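Local coordinates for probable sulfate-binding lipoprotein SubI (PDB 6DDN), which probably binds sulfate outside the cell membrane and carries it to an uptake transporter, at residues P71-S76 with A277-N282; S110-I115 with G326-V331; I136-V141 with K291-A296; D159-G164 with N208-L213; Y186-D191 with P255-K260. All blocks are in the same frame, centred on the assembly; numbering follows the deposited sequence. Where two conformers were deposited one is given.

The five contacts spread over one chain of the bacterial solute-binding protein family. Interactions 1 and 3 touch: A72 CB lies 3.5 Å from L292 CD1. Helices 274-284 and 287-295, which carry their second segments, follow each other in the chain, and both contacts lie on the same side of its centre. Interactions 3 and 5 meet in the sheet, where strands 138-147 and 257-267 are neighbours and V141 CB packs 3.7 Å from F259 O. Interaction 4 lies on the opposite side, its centre about 43 Å from that of interaction 1. The centre of interaction 2 is about 17 Å from that of interaction 5. A sulfate ion, probably from the crystallisation liquor, is held at interaction 5.

Interaction 1: P71-S76 with A277-N282; sequences PAFNAS and ATAFRN
N282 OD1 is gripped by two nitrogens of R281, on the same helix whose F280 packs against F73 of the other segment. The bond from R281 NE to N282 OD1 is 2.9 Å long and bent. R281 NH2 also reaches N282 OD1, but that distance is so short that its detail is doubtful. Both nitrogens come side-on, with the oxygen close to the guanidinium plane. R281 points away from 71-76, and the contact across the segments is made mainly by apolar side chains.

Its centre is the pair of phenylalanine rings. F280 CD1 stands over one face of the F73 ring, toward the rim, and is 3.3 Å from F73 CD2. The ring centroids are 4.7 Å apart and the planes meet obliquely, at 45°. F280 CA also lies over the F73 ring, 4.2 Å from its centroid, in a CH-pi contact. The F73 ring gets there because CG stands anti to the backbone N (chi1 176°), which carries it out from its helix. Helix 63-74, of which 71-74 is the last turn, forms the connection of a beta-alpha-beta crossover between parallel strands 53-58 and 83-88. Helix 274-284 lies beside it.

A279 touches the F73 ring as well: its CB is 4.4 Å from F73 CE1, and its O is 3.9 Å from the same F73 atom. The chain turns after the helix, with S76 N bonded to F73 O at 3.0 Å. Q78, V82 and F283 also pack on F73. F280 rests on L106 of strand 106-108.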
# COMPACT_ATOMS: atom_id res chain seq x y z
N PRO A 71 -11.35 14.16 9.75
CA PRO A 71 -12.24 15.32 9.92
C PRO A 71 -13.66 15.06 9.45
O PRO A 71 -14.61 15.52 10.10
CB PRO A 71 -11.55 16.41 9.08
CG PRO A 71 -10.12 16.02 9.06
CD PRO A 71 -10.13 14.52 9.00
N ALA A 72 -13.83 14.34 8.34
CA ALA A 72 -15.18 13.98 7.90
C ALA A 72 -15.84 13.04 8.89
O ALA A 72 -17.05 13.14 9.15
CB ALA A 72 -15.13 13.35 6.52
N PHE A 73 -15.08 12.10 9.45
CA PHE A 73 -15.61 11.23 10.48
C PHE A 73 -16.04 12.03 11.70
O PHE A 73 -17.14 11.84 12.24
CB PHE A 73 -14.56 10.18 10.86
CG PHE A 73 -14.97 9.29 11.99
CD1 PHE A 73 -16.11 8.51 11.91
CD2 PHE A 73 -14.20 9.22 13.14
CE1 PHE A 73 -16.48 7.69 12.95
CE2 PHE A 73 -14.56 8.39 14.18
CZ PHE A 73 -15.70 7.63 14.09
N ASN A 74 -15.19 12.97 12.14
CA ASN A 74 -15.49 13.76 13.33
C ASN A 74 -16.67 14.70 13.12
O ASN A 74 -17.23 15.20 14.10
CB ASN A 74 -14.25 14.56 13.75
CG ASN A 74 -13.16 13.68 14.32
OD1 ASN A 74 -11.98 13.84 14.00
ND2 ASN A 74 -13.55 12.74 15.18
N ALA A 75 -17.06 14.96 11.87
CA ALA A 75 -18.23 15.78 11.59
C ALA A 75 -19.49 14.95 11.38
O ALA A 75 -20.52 15.50 10.97
CB ALA A 75 -17.97 16.65 10.35
N SER A 76 -19.45 13.65 11.67
CA SER A 76 -20.59 12.77 11.52
C SER A 76 -21.19 12.46 12.89
O SER A 76 -20.63 12.78 13.94
CB SER A 76 -20.19 11.48 10.81
OG SER A 76 -19.56 10.59 11.70
N ALA A 277 -14.36 2.11 17.36
CA ALA A 277 -13.49 1.49 16.38
C ALA A 277 -14.28 0.89 15.23
O ALA A 277 -13.90 1.01 14.06
CB ALA A 277 -12.61 0.43 17.04
N THR A 278 -15.41 0.23 15.53
CA THR A 278 -16.27 -0.28 14.47
C THR A 278 -16.90 0.87 13.68
O THR A 278 -17.00 0.80 12.45
CB THR A 278 -17.36 -1.18 15.05
OG1 THR A 278 -16.75 -2.21 15.84
CG2 THR A 278 -18.18 -1.82 13.94
N ALA A 279 -17.32 1.93 14.37
CA ALA A 279 -17.89 3.08 13.68
C ALA A 279 -16.87 3.71 12.75
O ALA A 279 -17.20 4.09 11.62
CB ALA A 279 -18.40 4.10 14.70
N PHE A 280 -15.62 3.83 13.20
CA PHE A 280 -14.58 4.42 12.36
C PHE A 280 -14.23 3.53 11.18
O PHE A 280 -13.87 4.04 10.11
CB PHE A 280 -13.33 4.72 13.19
CG PHE A 280 -12.31 5.54 12.47
CD1 PHE A 280 -12.70 6.64 11.72
CD2 PHE A 280 -10.97 5.23 12.55
CE1 PHE A 280 -11.76 7.41 11.06
CE2 PHE A 280 -10.02 6.00 11.89
CZ PHE A 280 -10.42 7.08 11.14
N ARG A 281 -14.32 2.21 11.35
CA ARG A 281 -14.04 1.31 10.24
C ARG A 281 -15.17 1.33 9.21
O ARG A 281 -14.92 1.43 8.00
CB ARG A 281 -13.82 -0.11 10.75
CG ARG A 281 -13.57 -1.12 9.63
CD ARG A 281 -14.02 -2.51 10.03
NE ARG A 281 -15.48 -2.60 10.12
CZ ARG A 281 -16.12 -3.54 10.80
NH1 ARG A 281 -15.44 -4.47 11.45
NH2 ARG A 281 -17.45 -3.55 10.83
N ASN A 282 -16.42 1.25 9.68
CA ASN A 282 -17.55 1.25 8.76
C ASN A 282 -17.69 2.57 8.03
O ASN A 282 -18.15 2.61 6.89
CB ASN A 282 -18.84 0.92 9.53
CG ASN A 282 -18.84 -0.50 10.08
OD1 ASN A 282 -18.01 -1.33 9.71
ND2 ASN A 282 -19.79 -0.78 10.97

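Interaction 2: S110-I115 with G326-V331; sequences SVEPDI and GGWGSV
P113 lies over one face of the W328 indole. P113 CD stands over the six-membered ring, 3.6 Å from its centroid and nearly on the ring normal. P113 CG adds a 3.5 Å contact with W328 CE3. This is a proline-tryptophan CH-pi packing.

V111 reaches the far end of the indole, with CG1 3.7 Å from W328 CH2. E112 takes the pyrrole end. Its CB makes an off-centre CH-pi contact with the five-membered ring, 4.2 Å from the centroid. The E112 side chain bends at chi2 (-90°) and brings OE2 to 3.4 Å from W328 CD1. The carboxylate is turned 42° against the ring plane.

The backbone sets these groups up. D114 N bonds V111 O at 3.1 Å, and I115 N bonds E112 O at 2.7 Å. These bonds belong to the turn at the start of helix 113-120. G327 is the N-cap of the short helix that carries W328.

Further out, D114 is bonded to S91 and forms a salt bridge with R117. W180 meets W328 edge-to-face, and L183 also packs on it. The indole of helix 328-331 thus touches both the start of helix 113-120 and helix 177-190.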
# COMPACT_ATOMS: atom_id res chain seq x y z
N SER A 110 -0.14 -2.39 4.85
CA SER A 110 0.12 -2.40 3.42
C SER A 110 -0.38 -3.68 2.76
O SER A 110 -0.94 -3.64 1.66
CB SER A 110 1.62 -2.23 3.16
OG SER A 110 1.93 -2.44 1.80
N VAL A 111 -0.18 -4.82 3.42
CA VAL A 111 -0.48 -6.12 2.84
C VAL A 111 -1.27 -6.96 3.84
O VAL A 111 -1.14 -6.80 5.05
CB VAL A 111 0.81 -6.85 2.41
CG1 VAL A 111 1.50 -6.10 1.28
CG2 VAL A 111 1.75 -7.01 3.59
N GLU A 112 -2.09 -7.87 3.30
CA GLU A 112 -2.89 -8.74 4.15
C GLU A 112 -2.08 -9.58 5.13
O GLU A 112 -2.55 -9.76 6.27
CB GLU A 112 -3.76 -9.65 3.26
CG GLU A 112 -4.64 -10.63 4.03
CD GLU A 112 -3.95 -11.96 4.28
OE1 GLU A 112 -4.39 -12.70 5.19
OE2 GLU A 112 -2.96 -12.26 3.58
N PRO A 113 -0.91 -10.13 4.78
CA PRO A 113 -0.11 -10.86 5.79
C PRO A 113 0.08 -10.11 7.10
O PRO A 113 0.09 -10.73 8.17
CB PRO A 113 1.22 -11.08 5.08
CG PRO A 113 0.87 -11.14 3.65
CD PRO A 113 -0.34 -10.29 3.43
N ASP A 114 0.23 -8.78 7.03
CA ASP A 114 0.40 -8.00 8.25
C ASP A 114 -0.88 -7.95 9.08
O ASP A 114 -0.82 -7.59 10.26
CB ASP A 114 0.86 -6.59 7.89
CG ASP A 114 2.25 -6.56 7.30
OD1 ASP A 114 3.08 -7.41 7.70
OD2 ASP A 114 2.52 -5.71 6.43
N ILE A 115 -2.02 -8.32 8.50
CA ILE A 115 -3.23 -8.53 9.28
C ILE A 115 -3.29 -9.95 9.81
O ILE A 115 -3.71 -10.18 10.95
CB ILE A 115 -4.48 -8.19 8.43
CG1 ILE A 115 -4.45 -6.73 7.97
CG2 ILE A 115 -5.74 -8.46 9.23
CD1 ILE A 115 -4.55 -5.73 9.11
N GLY A 326 -2.40 -17.19 -7.05
CA GLY A 326 -2.86 -18.16 -6.09
C GLY A 326 -3.10 -17.64 -4.70
O GLY A 326 -3.17 -18.43 -3.75
N GLY A 327 -3.23 -16.32 -4.53
CA GLY A 327 -3.44 -15.73 -3.23
C GLY A 327 -2.16 -15.66 -2.41
O GLY A 327 -1.10 -16.17 -2.79
N TRP A 328 -2.27 -15.00 -1.26
CA TRP A 328 -1.12 -14.95 -0.35
C TRP A 328 -0.77 -16.34 0.16
O TRP A 328 0.39 -16.59 0.50
CB TRP A 328 -1.41 -14.00 0.81
CG TRP A 328 -1.60 -12.56 0.39
CD1 TRP A 328 -2.79 -11.92 0.18
CD2 TRP A 328 -0.57 -11.59 0.15
NE1 TRP A 328 -2.57 -10.62 -0.19
CE2 TRP A 328 -1.22 -10.39 -0.21
CE3 TRP A 328 0.82 -11.62 0.20
CZ2 TRP A 328 -0.51 -9.22 -0.52
CZ3 TRP A 328 1.52 -10.46 -0.11
CH2 TRP A 328 0.86 -9.28 -0.47
N GLY A 329 -1.73 -17.26 0.20
CA GLY A 329 -1.44 -18.61 0.65
C GLY A 329 -0.38 -19.30 -0.19
O GLY A 329 0.29 -20.22 0.29
N SER A 330 -0.21 -18.88 -1.44
CA SER A 330 0.80 -19.45 -2.32
C SER A 330 1.94 -18.48 -2.64
O SER A 330 2.96 -18.92 -3.20
CB SER A 330 0.16 -19.92 -3.64
OG SER A 330 1.15 -20.26 -4.59
N VAL A 331 1.81 -17.21 -2.30
CA VAL A 331 2.87 -16.23 -2.48
C VAL A 331 3.62 -15.96 -1.18
O VAL A 331 4.84 -15.85 -1.19
CB VAL A 331 2.28 -14.92 -3.07
CG1 VAL A 331 3.13 -13.72 -2.69
CG2 VAL A 331 2.16 -15.04 -4.58

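Interaction 3: I136-V141 with K291-A296; sequences IPFGSV and KLWAQA
F138 and W293 meet through contrasting chi1 torsions. F138 CG sits between its backbone N and carbonyl carbon (chi1 60°), the crowded position, which turns the ring off the strand toward W293. W293 CG stands beside its backbone N, anti to the carbonyl carbon (chi1 -76°), and its indole points back to the strand. The contact is helix-on-sheet packing: helix 287-295 lies against the start of strand 138-147. That long strand pairs antiparallel with strand 257-267 in the mixed sheet.

The two side chains form a face-to-face stack. The centroid of the F138 ring is 3.9 Å from that of the W293 six-membered ring, and the planes are 23° apart. F138 CD2 lies over the W293 ring system, 3.7 Å from both W293 CD2 and W293 CE2. In turn, W293 CZ3 stands over the F138 ring toward its rim. Both rings are buried.

The stack is part of a larger aromatic cluster. F298 meets both rings edge-to-face, and W66 does the same to W293. V69 of helix 63-74 adds an aliphatic contact with W293.

The one polar atom of the indole is satisfied, since W293 NE1 bonds the side-chain oxygen of Q284. P137 O is bonded to Q290 just before the helical segment. In the stack itself, F138 CE2 comes to 3.4 Å from W293 CH2.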
# COMPACT_ATOMS: atom_id res chain seq x y z
N ILE A 136 -10.95 -4.70 2.63
CA ILE A 136 -10.14 -3.81 1.80
C ILE A 136 -10.99 -2.59 1.44
O ILE A 136 -11.91 -2.70 0.63
CB ILE A 136 -9.62 -4.53 0.54
CG1 ILE A 136 -8.51 -5.51 0.93
CG2 ILE A 136 -9.09 -3.53 -0.47
CD1 ILE A 136 -8.62 -6.86 0.27
N PRO A 137 -10.72 -1.43 2.04
CA PRO A 137 -11.54 -0.24 1.74
C PRO A 137 -10.98 0.59 0.59
O PRO A 137 -11.69 1.44 0.03
CB PRO A 137 -11.50 0.54 3.06
CG PRO A 137 -10.14 0.22 3.60
CD PRO A 137 -9.81 -1.19 3.17
N PHE A 138 -9.72 0.38 0.25
CA PHE A 138 -9.08 1.11 -0.83
C PHE A 138 -7.83 0.36 -1.25
O PHE A 138 -7.48 -0.68 -0.68
CB PHE A 138 -8.76 2.56 -0.42
CG PHE A 138 -7.83 2.66 0.76
CD1 PHE A 138 -6.45 2.58 0.59
CD2 PHE A 138 -8.33 2.86 2.04
CE1 PHE A 138 -5.59 2.68 1.68
CE2 PHE A 138 -7.48 2.96 3.12
CZ PHE A 138 -6.11 2.87 2.94
N GLY A 139 -7.15 0.89 -2.26
CA GLY A 139 -5.92 0.30 -2.73
C GLY A 139 -5.20 1.23 -3.68
O GLY A 139 -5.44 2.43 -3.69
N SER A 140 -4.32 0.65 -4.48
CA SER A 140 -3.52 1.42 -5.42
C SER A 140 -2.96 0.48 -6.47
O SER A 140 -3.39 -0.67 -6.59
CB SER A 140 -2.41 2.19 -4.69
OG SER A 140 -1.82 3.16 -5.53
N VAL A 141 -1.99 0.97 -7.24
CA VAL A 141 -1.23 0.15 -8.18
C VAL A 141 0.24 0.50 -8.03
O VAL A 141 0.60 1.60 -7.61
CB VAL A 141 -1.69 0.35 -9.64
CG1 VAL A 141 -3.09 -0.18 -9.84
CG2 VAL A 141 -1.61 1.82 -10.02
N LYS A 291 -15.18 8.67 -1.64
CA LYS A 291 -14.82 9.83 -2.45
C LYS A 291 -13.56 10.50 -1.91
O LYS A 291 -12.70 10.93 -2.68
CB LYS A 291 -15.98 10.83 -2.48
CG LYS A 291 -17.09 10.49 -3.45
CD LYS A 291 -18.16 11.57 -3.41
CE LYS A 291 -19.34 11.23 -4.31
NZ LYS A 291 -20.55 12.01 -3.92
N LEU A 292 -13.44 10.59 -0.58
CA LEU A 292 -12.31 11.28 0.02
C LEU A 292 -11.01 10.54 -0.23
O LEU A 292 -9.99 11.15 -0.60
CB LEU A 292 -12.55 11.47 1.52
CG LEU A 292 -13.69 12.40 1.90
CD1 LEU A 292 -14.02 12.24 3.37
CD2 LEU A 292 -13.35 13.85 1.58
N TRP A 293 -11.00 9.22 -0.03
CA TRP A 293 -9.83 8.42 -0.36
C TRP A 293 -9.44 8.60 -1.82
O TRP A 293 -8.27 8.82 -2.15
CB TRP A 293 -10.10 6.94 -0.06
CG TRP A 293 -10.04 6.58 1.39
CD1 TRP A 293 -11.09 6.27 2.19
CD2 TRP A 293 -8.87 6.48 2.21
NE1 TRP A 293 -10.65 5.98 3.46
CE2 TRP A 293 -9.29 6.11 3.50
CE3 TRP A 293 -7.50 6.68 1.97
CZ2 TRP A 293 -8.40 5.93 4.55
CZ3 TRP A 293 -6.62 6.49 3.02
CH2 TRP A 293 -7.07 6.12 4.30
N ALA A 294 -10.43 8.52 -2.72
CA ALA A 294 -10.17 8.74 -4.14
C ALA A 294 -9.54 10.11 -4.37
O ALA A 294 -8.51 10.22 -5.04
CB ALA A 294 -11.47 8.60 -4.93
N GLN A 295 -10.13 11.15 -3.79
CA GLN A 295 -9.59 12.50 -3.93
C GLN A 295 -8.18 12.60 -3.36
O GLN A 295 -7.38 13.43 -3.82
CB GLN A 295 -10.51 13.51 -3.25
CG GLN A 295 -11.83 13.71 -3.97
CD GLN A 295 -12.93 14.20 -3.06
OE1 GLN A 295 -12.68 14.72 -1.97
NE2 GLN A 295 -14.17 14.03 -3.50
N ALA A 296 -7.85 11.76 -2.38
CA ALA A 296 -6.51 11.72 -1.81
C ALA A 296 -5.52 10.90 -2.63
O ALA A 296 -4.34 10.85 -2.28
CB ALA A 296 -6.56 11.17 -0.38

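Interaction 4: D159-G164 with N208-L213; sequences DLLRPG and NEHVKL
H210 is packed tightly against the backbone of 160-162. L160 O stands over the centre of the imidazole face, 3.4 Å from H210 CG. R162 O comes at the ring edge, near its plane, 3.2 Å from H210 CE1. L161 follows on the same face as L160 O: its CA is 3.4 Å from H210 NE2, and its CD2 is 3.5 Å from H210 CD2. The leucine and the imidazole cross at about a right angle.

H210 lies on helix 196-210, and the loop 159-164 leads to strand 167-168. H210 ND1 is bonded to I165 O, and its backbone pairs with V167, so the residue ties this helix to the short strand. L160 adds apolar packing with V232 and I234 of strand 232-236.

The other side of the loop is looser. R162 points away from H210 and bridges D159 within its own segment, with R162 NH1 3.0 Å from D159 OD1 and an N-H...O angle of 161°. That nitrogen meets D159 OD1 from above the carboxylate plane. R162 NH2 is also bonded to K152 O. P163 and G164 are exposed.

A di(hydroxyethyl)ether molecule, probably from the crystallisation liquor, lies about 3 Å from the H210 side chain and bonds L161 O.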
# COMPACT_ATOMS: atom_id res chain seq x y z
N ASP A 159 13.15 -1.17 -18.46
CA ASP A 159 13.93 0.04 -18.26
C ASP A 159 14.68 0.04 -16.93
O ASP A 159 15.68 0.75 -16.80
CB ASP A 159 13.03 1.28 -18.34
CG ASP A 159 12.68 1.65 -19.77
OD1 ASP A 159 13.52 1.45 -20.67
OD2 ASP A 159 11.55 2.13 -19.99
N LEU A 160 14.22 -0.74 -15.95
CA LEU A 160 14.90 -0.80 -14.66
C LEU A 160 16.17 -1.63 -14.71
O LEU A 160 16.98 -1.55 -13.77
CB LEU A 160 13.96 -1.38 -13.59
CG LEU A 160 12.61 -0.71 -13.35
CD1 LEU A 160 12.12 -1.02 -11.95
CD2 LEU A 160 12.68 0.79 -13.58
N LEU A 161 16.38 -2.41 -15.77
CA LEU A 161 17.59 -3.20 -15.95
C LEU A 161 18.58 -2.53 -16.89
O LEU A 161 19.51 -3.19 -17.36
CB LEU A 161 17.24 -4.59 -16.48
CG LEU A 161 16.42 -5.49 -15.56
CD1 LEU A 161 16.29 -6.88 -16.15
CD2 LEU A 161 17.05 -5.55 -14.18
N ARG A 162 18.40 -1.25 -17.18
CA ARG A 162 19.34 -0.58 -18.06
C ARG A 162 20.61 -0.23 -17.30
O ARG A 162 20.59 -0.05 -16.08
CB ARG A 162 18.71 0.67 -18.65
CG ARG A 162 17.94 0.41 -19.94
CD ARG A 162 16.87 1.45 -20.17
NE ARG A 162 17.42 2.80 -20.10
CZ ARG A 162 16.68 3.91 -20.12
NH1 ARG A 162 15.36 3.83 -20.21
NH2 ARG A 162 17.27 5.10 -20.04
N PRO A 163 21.74 -0.14 -18.00
CA PRO A 163 23.02 0.11 -17.31
C PRO A 163 23.00 1.42 -16.55
O PRO A 163 22.67 2.48 -17.09
CB PRO A 163 24.04 0.15 -18.46
CG PRO A 163 23.39 -0.59 -19.58
CD PRO A 163 21.92 -0.36 -19.44
N GLY A 164 23.36 1.35 -15.27
CA GLY A 164 23.49 2.53 -14.44
C GLY A 164 22.23 3.00 -13.76
O GLY A 164 22.29 3.96 -12.98
N ASN A 208 19.87 -7.53 -7.41
CA ASN A 208 21.31 -7.62 -7.21
C ASN A 208 22.05 -6.46 -7.86
O ASN A 208 22.91 -5.83 -7.24
CB ASN A 208 21.83 -8.95 -7.75
CG ASN A 208 21.44 -10.13 -6.88
OD1 ASN A 208 21.11 -9.96 -5.70
ND2 ASN A 208 21.47 -11.33 -7.45
N GLU A 209 21.72 -6.15 -9.11
CA GLU A 209 22.51 -5.20 -9.87
C GLU A 209 21.92 -3.79 -9.92
O GLU A 209 22.57 -2.89 -10.44
CB GLU A 209 22.75 -5.71 -11.30
CG GLU A 209 23.03 -7.22 -11.37
CD GLU A 209 23.64 -7.65 -12.69
OE1 GLU A 209 24.30 -8.71 -12.73
OE2 GLU A 209 23.49 -6.93 -13.69
N HIS A 210 20.72 -3.58 -9.37
CA HIS A 210 20.11 -2.25 -9.41
C HIS A 210 19.49 -1.79 -8.11
O HIS A 210 18.92 -0.69 -8.07
CB HIS A 210 19.03 -2.19 -10.50
CG HIS A 210 19.53 -2.58 -11.85
ND1 HIS A 210 20.16 -1.70 -12.70
CD2 HIS A 210 19.50 -3.77 -12.49
CE1 HIS A 210 20.49 -2.32 -13.81
NE2 HIS A 210 20.10 -3.58 -13.71
N VAL A 211 19.56 -2.58 -7.04
CA VAL A 211 19.11 -2.15 -5.72
C VAL A 211 20.28 -2.31 -4.76
O VAL A 211 20.80 -3.42 -4.59
CB VAL A 211 17.89 -2.95 -5.24
CG1 VAL A 211 17.36 -2.35 -3.94
CG2 VAL A 211 16.81 -2.96 -6.31
N LYS A 212 20.71 -1.20 -4.17
CA LYS A 212 21.72 -1.21 -3.12
C LYS A 212 21.20 -0.65 -1.81
O LYS A 212 21.52 -1.19 -0.75
CB LYS A 212 22.95 -0.41 -3.57
CG LYS A 212 24.07 -0.38 -2.54
CD LYS A 212 24.57 -1.79 -2.22
CE LYS A 212 25.98 -1.76 -1.67
NZ LYS A 212 26.13 -0.75 -0.59
N LEU A 213 20.41 0.41 -1.85
CA LEU A 213 19.79 0.95 -0.65
C LEU A 213 18.62 0.07 -0.22
O LEU A 213 17.89 -0.47 -1.06
CB LEU A 213 19.31 2.38 -0.89
CG LEU A 213 20.39 3.40 -1.26
CD1 LEU A 213 19.79 4.78 -1.45
CD2 LEU A 213 21.49 3.43 -0.20

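Interaction 5: Y186-D191 with P255-K260; sequences YAAKSD and PPQTFK. With SO4 (sulfate ion), chain G.
A188 and Q257 bring the backbones closest, with their CA atoms 5.8 Å apart where the last turn of helix 177-190 passes the start of strand 257-267. This is helix-on-strand packing at the sheet of a bacterial solute-binding protein. The helix ends in a Schellman motif at D191, which has positive phi (51°).

A187 and A188 both point toward the strand. A188 CB is 3.8 Å from Q257 CB. A188 CA lies 3.8 Å from Q257 OE1, whose hydrogen bond goes to W320 on the neighbouring strand. Q257 CG stands beside its backbone N (chi1 -55°) and the chain runs on extended, which lays the amide along the helix end. The preceding A187 meets the F259 ring edge with its CB, in plane, 3.9 Å from F259 CE1. W320 also packs on both A187 and F259.

S190 folds back on its own helix: OG donates to Y186 O at 2.6 Å and sits over the centre of the Y186 ring.

A sulfate ion, probably from the crystallisation liquor, sits at the strand start. W157 N also bonds it. Q257 N donates to sulfate O1 over 3.1 Å, with an N-H...O angle of 143°.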
# COMPACT_ATOMS: atom_id res chain seq x y z
N TYR A 186 7.69 -9.54 -10.93
CA TYR A 186 7.61 -10.99 -11.02
C TYR A 186 6.39 -11.40 -11.84
O TYR A 186 6.50 -12.20 -12.78
CB TYR A 186 7.55 -11.62 -9.64
CG TYR A 186 7.21 -13.09 -9.70
CD1 TYR A 186 8.16 -14.02 -10.11
CD2 TYR A 186 5.94 -13.54 -9.37
CE1 TYR A 186 7.86 -15.36 -10.18
CE2 TYR A 186 5.63 -14.89 -9.44
CZ TYR A 186 6.59 -15.79 -9.85
OH TYR A 186 6.28 -17.13 -9.92
N ALA A 187 5.22 -10.87 -11.49
CA ALA A 187 4.00 -11.20 -12.23
C ALA A 187 4.12 -10.78 -13.69
O ALA A 187 3.64 -11.48 -14.58
CB ALA A 187 2.80 -10.53 -11.57
N ALA A 188 4.76 -9.64 -13.95
CA ALA A 188 4.89 -9.16 -15.32
C ALA A 188 5.82 -10.05 -16.13
O ALA A 188 5.46 -10.51 -17.22
CB ALA A 188 5.38 -7.71 -15.33
N LYS A 189 7.02 -10.30 -15.62
CA LYS A 189 8.02 -11.07 -16.36
C LYS A 189 7.76 -12.57 -16.33
O LYS A 189 8.42 -13.31 -17.07
CB LYS A 189 9.41 -10.78 -15.82
CG LYS A 189 9.90 -9.39 -16.16
CD LYS A 189 9.65 -9.08 -17.63
CE LYS A 189 10.50 -7.93 -18.11
NZ LYS A 189 10.13 -7.52 -19.49
N SER A 190 6.82 -13.05 -15.51
CA SER A 190 6.47 -14.46 -15.46
C SER A 190 5.08 -14.74 -16.00
O SER A 190 4.64 -15.90 -15.95
CB SER A 190 6.59 -14.99 -14.03
OG SER A 190 5.48 -14.57 -13.24
N ASP A 191 4.38 -13.72 -16.50
CA ASP A 191 3.00 -13.85 -16.96
C ASP A 191 2.13 -14.51 -15.90
O ASP A 191 1.43 -15.49 -16.14
CB ASP A 191 2.92 -14.62 -18.29
CG ASP A 191 1.62 -14.37 -19.04
OD1 ASP A 191 1.36 -13.21 -19.41
OD2 ASP A 191 0.86 -15.34 -19.26
N PRO A 255 4.06 1.19 -15.38
CA PRO A 255 4.42 0.26 -16.44
C PRO A 255 3.18 -0.36 -17.04
O PRO A 255 2.13 -0.44 -16.39
CB PRO A 255 5.29 -0.78 -15.72
CG PRO A 255 4.89 -0.69 -14.29
CD PRO A 255 4.55 0.75 -14.06
N PRO A 256 3.25 -0.80 -18.30
CA PRO A 256 2.07 -1.40 -18.94
C PRO A 256 1.48 -2.55 -18.13
O PRO A 256 0.25 -2.66 -18.03
CB PRO A 256 2.60 -1.87 -20.30
CG PRO A 256 3.76 -0.98 -20.57
CD PRO A 256 4.39 -0.72 -19.23
N GLN A 257 2.32 -3.40 -17.55
CA GLN A 257 1.88 -4.40 -16.60
C GLN A 257 2.26 -3.94 -15.20
O GLN A 257 3.42 -3.59 -14.95
CB GLN A 257 2.51 -5.77 -16.89
CG GLN A 257 2.28 -6.28 -18.30
CD GLN A 257 2.58 -7.76 -18.43
OE1 GLN A 257 2.04 -8.58 -17.69
NE2 GLN A 257 3.45 -8.11 -19.37
N THR A 258 1.28 -3.92 -14.30
CA THR A 258 1.51 -3.55 -12.91
C THR A 258 0.66 -4.43 -12.01
O THR A 258 -0.17 -5.21 -12.49
CB THR A 258 1.22 -2.06 -12.66
OG1 THR A 258 1.74 -1.68 -11.39
CG2 THR A 258 -0.28 -1.81 -12.69
N PHE A 259 0.87 -4.29 -10.71
CA PHE A 259 0.19 -5.12 -9.72
C PHE A 259 -0.87 -4.31 -8.98
O PHE A 259 -0.69 -3.12 -8.72
CB PHE A 259 1.19 -5.70 -8.71
CG PHE A 259 0.79 -7.04 -8.18
CD1 PHE A 259 1.11 -8.19 -8.88
CD2 PHE A 259 0.09 -7.15 -6.99
CE1 PHE A 259 0.74 -9.43 -8.40
CE2 PHE A 259 -0.28 -8.39 -6.50
CZ PHE A 259 0.05 -9.53 -7.21
N LYS A 260 -1.97 -4.98 -8.64
CA LYS A 260 -3.06 -4.34 -7.91
C LYS A 260 -2.75 -4.34 -6.42
O LYS A 260 -2.65 -5.41 -5.81
CB LYS A 260 -4.38 -5.05 -8.19
CG LYS A 260 -5.59 -4.39 -7.55
CD LYS A 260 -6.72 -5.39 -7.35
CE LYS A 260 -8.06 -4.69 -7.24
NZ LYS A 260 -9.19 -5.66 -7.23
S SO4 G . 5.96 -4.29 -18.80
O1 SO4 G . 5.21 -4.38 -17.55
O2 SO4 G . 6.99 -3.28 -18.64
O3 SO4 G . 6.59 -5.57 -19.10
O4 SO4 G . 5.05 -3.92 -19.88